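Local coordinates for protein carbonic anhydrase (Sordaria macrospora, PDB 4O1K) that probably catalyses the reversible hydration of carbon dioxide to bicarbonate as a tetrameric, zinc-dependent beta-carbonic anhydrase, at residues 136-139 against 140-144; 128-131 against 132-135. All coordinates share one frame; numbering follows the deposited sequence.

Interaction 1 of 2, residues 136-139 against 140-144; sequences NIRD and VYRLH
Asp139 and Arg142, one helical turn apart, form the charged pair of this segment: OD1 of Asp139 meets NH1 of Arg142 at 3.4 Å, a long salt bridge reached at the edge of the guanidinium, near its plane. The carboxylate and guanidinium planes are turned 61° apart, and with one close pair this is a single-contact bridge, not a coplanar two-bond one. Arg142 is extended from CG to NE, which carries its head back along the helix toward Asp139 and Arg138. OD1 of Asp139 is shared with Lys175 of the second subunit, and NH2 of Arg142 also bonds Ile217 O of that subunit.

A water joins the two arginines: it accepts from NH2 of Arg142 at 2.6 Å and, weakly, from NE of Arg138 at 3.3 Å, lying in the plane of both guanidinium groups. It probably eases the approach of two like charges, while NH1 of Arg138 bonds Ala121 O.

Backbone bonds of the i to i+4 kind run underneath, from Tyr141 N to Ile137 O (3.0 Å) and from Arg142 N to Arg138 O.

In the fold, this is the C-terminal half of helix 130-143. Val140 and Tyr141 pack on helix 154-174, Tyr141 OH bonds Asp149 in helix 145-150, and Ile137 touches the loop at Ala81, while the Arg138 face meets the second subunit.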
loop_
_atom_site.group_PDB
_atom_site.type_symbol
_atom_site.label_atom_id
_atom_site.label_comp_id
_atom_site.label_asym_id
_atom_site.label_seq_id
_atom_site.Cartn_x
_atom_site.Cartn_y
_atom_site.Cartn_z
ATOM N N ASN A 136 -0.137 -12.331 5.517
ATOM C CA ASN A 136 -1.534 -12.203 5.973
ATOM C C ASN A 136 -2.191 -13.534 6.205
ATOM O O ASN A 136 -3.066 -13.688 7.073
ATOM C CB ASN A 136 -2.330 -11.448 4.922
ATOM C CG ASN A 136 -1.903 -10.016 4.830
ATOM O OD1 ASN A 136 -1.257 -9.598 3.863
ATOM N ND2 ASN A 136 -2.269 -9.247 5.828
ATOM N N ILE A 137 -1.781 -14.508 5.404
ATOM C CA ILE A 137 -2.374 -15.817 5.482
ATOM C C ILE A 137 -1.802 -16.523 6.706
ATOM O O ILE A 137 -2.516 -17.232 7.439
ATOM C CB ILE A 137 -2.062 -16.618 4.229
ATOM C CG1 ILE A 137 -2.753 -15.983 3.011
ATOM C CG2 ILE A 137 -2.507 -18.064 4.422
ATOM C CD1 ILE A 137 -2.130 -16.379 1.724
ATOM N N ARG A 138 -0.511 -16.318 6.941
ATOM C CA ARG A 138 0.084 -16.882 8.125
ATOM C C ARG A 138 -0.578 -16.274 9.358
ATOM O O ARG A 138 -0.768 -16.968 10.344
ATOM C CB ARG A 138 1.591 -16.690 8.112
ATOM C CG ARG A 138 2.277 -17.489 7.012
ATOM C CD ARG A 138 3.818 -17.493 7.188
ATOM N NE ARG A 138 4.407 -16.231 6.762
ATOM C CZ ARG A 138 4.788 -15.970 5.511
ATOM N NH1 ARG A 138 4.641 -16.893 4.565
ATOM N NH2 ARG A 138 5.325 -14.800 5.195
ATOM N N ASP A 139 -0.996 -15.007 9.277
ATOM C CA ASP A 139 -1.705 -14.371 10.377
ATOM C C ASP A 139 -3.041 -15.068 10.616
ATOM O O ASP A 139 -3.439 -15.309 11.766
ATOM C CB ASP A 139 -1.939 -12.882 10.105
ATOM C CG ASP A 139 -0.688 -12.035 10.328
ATOM O OD1 ASP A 139 0.310 -12.559 10.860
ATOM O OD2 ASP A 139 -0.724 -10.832 9.981
ATOM N N VAL A 140 -3.745 -15.415 9.535
ATOM C CA VAL A 140 -4.978 -16.198 9.696
ATOM C C VAL A 140 -4.712 -17.505 10.448
ATOM O O VAL A 140 -5.423 -17.838 11.425
ATOM C CB VAL A 140 -5.657 -16.481 8.347
ATOM C CG1 VAL A 140 -6.798 -17.469 8.540
ATOM C CG2 VAL A 140 -6.171 -15.179 7.731
ATOM N N TYR A 141 -3.673 -18.237 10.038
ATOM C CA TYR A 141 -3.295 -19.479 10.745
ATOM C C TYR A 141 -3.137 -19.241 12.240
ATOM O O TYR A 141 -3.694 -19.979 13.059
ATOM C CB TYR A 141 -1.987 -20.076 10.200
ATOM C CG TYR A 141 -1.732 -21.511 10.650
ATOM C CD1 TYR A 141 -1.914 -22.582 9.774
ATOM C CD2 TYR A 141 -1.348 -21.802 11.955
ATOM C CE1 TYR A 141 -1.699 -23.903 10.184
ATOM C CE2 TYR A 141 -1.144 -23.120 12.373
ATOM C CZ TYR A 141 -1.317 -24.162 11.479
ATOM O OH TYR A 141 -1.106 -25.472 11.900
ATOM N N ARG A 142 -2.353 -18.226 12.598
ATOM C CA ARG A 142 -2.080 -17.962 14.002
ATOM C C ARG A 142 -3.360 -17.622 14.772
ATOM O O ARG A 142 -3.478 -17.962 15.939
ATOM C CB ARG A 142 -1.014 -16.863 14.139
ATOM C CG ARG A 142 0.345 -17.282 13.578
ATOM C CD ARG A 142 1.403 -16.168 13.665
ATOM N NE ARG A 142 2.659 -16.611 13.069
ATOM C CZ ARG A 142 3.186 -16.109 11.962
ATOM N NH1 ARG A 142 2.599 -15.093 11.319
ATOM N NH2 ARG A 142 4.328 -16.608 11.501
ATOM N N LEU A 143 -4.341 -17.017 14.101
ATOM C CA LEU A 143 -5.602 -16.657 14.744
ATOM C C LEU A 143 -6.428 -17.885 15.115
ATOM O O LEU A 143 -7.361 -17.799 15.920
ATOM C CB LEU A 143 -6.435 -15.758 13.826
ATOM C CG LEU A 143 -6.137 -14.259 13.912
ATOM C CD1 LEU A 143 -6.781 -13.505 12.787
ATOM C CD2 LEU A 143 -6.619 -13.711 15.234
ATOM N N HIS A 144 -6.099 -19.021 14.512
ATOM C CA HIS A 144 -6.854 -20.242 14.716
ATOM C C HIS A 144 -5.883 -21.382 14.950
ATOM O O HIS A 144 -6.141 -22.531 14.594
ATOM C CB HIS A 144 -7.708 -20.514 13.480
ATOM C CG HIS A 144 -8.695 -19.431 13.193
ATOM N ND1 HIS A 144 -9.938 -19.382 13.787
ATOM C CD2 HIS A 144 -8.615 -18.345 12.386
ATOM C CE1 HIS A 144 -10.586 -18.313 13.356
ATOM N NE2 HIS A 144 -9.809 -17.673 12.497
HETATM O O HOH W 1 4.709 -14.795 9.734
#

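Interaction 2 of 2, residues 128-131 against 132-135; sequences GLMN and PWLR
Met130 and Leu134 pack tightly in this first turn of helix 130-143. The methionine chain is bent at both chi2 (-67°) and chi3 (-52°), which brings its methyl forward along the helix, against the leucine: CE lies 3.5 Å from CG of Leu134 and nearly as close to both of its methyl groups. The same CE reaches CD1 of Trp133 at 4.2 Å, approaching the indole obliquely, and the indole NE1 bonds Ile80 O. Beside this apolar cluster, Leu134 N donates to Met130 O at 2.9 Å in an almost straight bond (175°). An alanine in place of Leu134 would probably leave the Met130 methyl without its main partner across the turn, opening a gap and letting the thioether end turn more freely.

The other flank is looser. Arg135 has CG anti to its backbone N and bends at chi3, bringing the guanidinium back along the helix until one face lies over the Asn131 carbonyl; its NH2 comes no nearer to Asn131 CB than 3.9 Å. Arg135 N donates to Asn131 O at 2.9 Å. Asn131 directs its amide elsewhere, to Leu127 N and the Asp126 carboxylate. Little of this flank is left to solvent, for Met92 of the second subunit packs on Arg135 and Leu89 of the third on Pro132.

Pro132 suits the first turn because N-H groups there lack an i-4 acceptor inside the helix, so its missing hydrogen costs no helical bond; its CD rests 3.0 Å from Leu129 O. The chemistry thus divides the turn: dispersion forces join a backbone bond on the Met130 side, whereas Asn131 spends its side-chain polar atoms on the preceding loop, tying the helix start to residues 126-127.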
loop_
_atom_site.group_PDB
_atom_site.type_symbol
_atom_site.label_atom_id
_atom_site.label_comp_id
_atom_site.label_asym_id
_atom_site.label_seq_id
_atom_site.Cartn_x
_atom_site.Cartn_y
_atom_site.Cartn_z
ATOM N N GLY A 128 10.654 -13.100 -1.418
ATOM C CA GLY A 128 10.830 -11.697 -1.783
ATOM C C GLY A 128 9.615 -10.837 -1.495
ATOM O O GLY A 128 9.106 -10.834 -0.368
ATOM N N LEU A 129 9.162 -10.119 -2.524
ATOM C CA LEU A 129 7.965 -9.275 -2.485
ATOM C C LEU A 129 6.729 -9.995 -2.009
ATOM O O LEU A 129 5.831 -9.381 -1.424
ATOM C CB LEU A 129 7.678 -8.710 -3.883
ATOM C CG LEU A 129 8.359 -7.401 -4.248
ATOM C CD1 LEU A 129 8.122 -7.021 -5.704
ATOM C CD2 LEU A 129 7.801 -6.345 -3.354
ATOM N N MET A 130 6.642 -11.291 -2.294
ATOM C CA MET A 130 5.484 -12.047 -1.862
ATOM C C MET A 130 5.418 -12.185 -0.337
ATOM O O MET A 130 4.331 -12.424 0.205
ATOM C CB MET A 130 5.459 -13.434 -2.512
ATOM C CG MET A 130 5.023 -13.438 -3.986
ATOM S SD MET A 130 3.283 -12.976 -4.202
ATOM C CE MET A 130 2.469 -14.088 -3.072
ATOM N N ASN A 131 6.552 -12.032 0.360
ATOM C CA ASN A 131 6.556 -12.350 1.782
ATOM C C ASN A 131 5.515 -11.544 2.569
ATOM O O ASN A 131 4.725 -12.128 3.285
ATOM C CB ASN A 131 7.952 -12.203 2.424
ATOM C CG ASN A 131 8.997 -13.149 1.827
ATOM O OD1 ASN A 131 8.689 -14.253 1.378
ATOM N ND2 ASN A 131 10.255 -12.720 1.856
ATOM N N PRO A 132 5.514 -10.206 2.443
ATOM C CA PRO A 132 4.530 -9.536 3.300
ATOM C C PRO A 132 3.091 -9.803 2.830
ATOM O O PRO A 132 2.160 -9.734 3.646
ATOM C CB PRO A 132 4.852 -8.054 3.112
ATOM C CG PRO A 132 6.103 -7.983 2.302
ATOM C CD PRO A 132 6.206 -9.255 1.565
ATOM N N TRP A 133 2.897 -10.126 1.550
ATOM C CA TRP A 133 1.538 -10.482 1.124
ATOM C C TRP A 133 1.070 -11.789 1.759
ATOM O O TRP A 133 -0.006 -11.847 2.378
ATOM C CB TRP A 133 1.448 -10.523 -0.413
ATOM C CG TRP A 133 0.044 -10.647 -0.885
ATOM C CD1 TRP A 133 -0.588 -11.780 -1.286
ATOM C CD2 TRP A 133 -0.906 -9.582 -1.019
ATOM N NE1 TRP A 133 -1.887 -11.497 -1.648
ATOM C CE2 TRP A 133 -2.102 -10.140 -1.498
ATOM C CE3 TRP A 133 -0.856 -8.204 -0.773
ATOM C CZ2 TRP A 133 -3.236 -9.375 -1.745
ATOM C CZ3 TRP A 133 -1.995 -7.435 -1.010
ATOM C CH2 TRP A 133 -3.173 -8.031 -1.476
ATOM N N LEU A 134 1.867 -12.847 1.625
ATOM C CA LEU A 134 1.519 -14.138 2.206
ATOM C C LEU A 134 1.507 -14.132 3.722
ATOM O O LEU A 134 0.870 -14.988 4.353
ATOM C CB LEU A 134 2.490 -15.190 1.723
ATOM C CG LEU A 134 2.469 -15.324 0.218
ATOM C CD1 LEU A 134 3.554 -16.271 -0.240
ATOM C CD2 LEU A 134 1.107 -15.798 -0.232
ATOM N N ARG A 135 2.194 -13.158 4.317
ATOM C CA ARG A 135 2.176 -13.048 5.770
ATOM C C ARG A 135 0.748 -12.967 6.281
ATOM O O ARG A 135 0.431 -13.506 7.348
ATOM C CB ARG A 135 2.994 -11.816 6.214
ATOM C CG ARG A 135 3.180 -11.649 7.751
ATOM C CD ARG A 135 4.212 -10.552 7.975
ATOM N NE ARG A 135 5.441 -10.887 7.228
ATOM C CZ ARG A 135 6.210 -10.037 6.554
ATOM N NH1 ARG A 135 5.953 -8.736 6.527
ATOM N NH2 ARG A 135 7.275 -10.488 5.898
#

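Both contacts belong to helix 130-143, with interaction 2 at its N-terminal start and interaction 1 following directly along the chain to its end; their centres are 13 Å apart. They meet where Arg138 NH2 approaches Asn131 O at 3.3 Å, a packing contact spanning the two. The helix follows strand 106-112 and helix 116-121, and the zinc site draws on His112 and Cys115 from that preceding region. Both contacts touch the second subunit, and interaction 2 also reaches the third and fourth. Residues of the same helix turns that make these local contacts thus also pack on other subunits, consistent with this helix contributing to the tetramer interface.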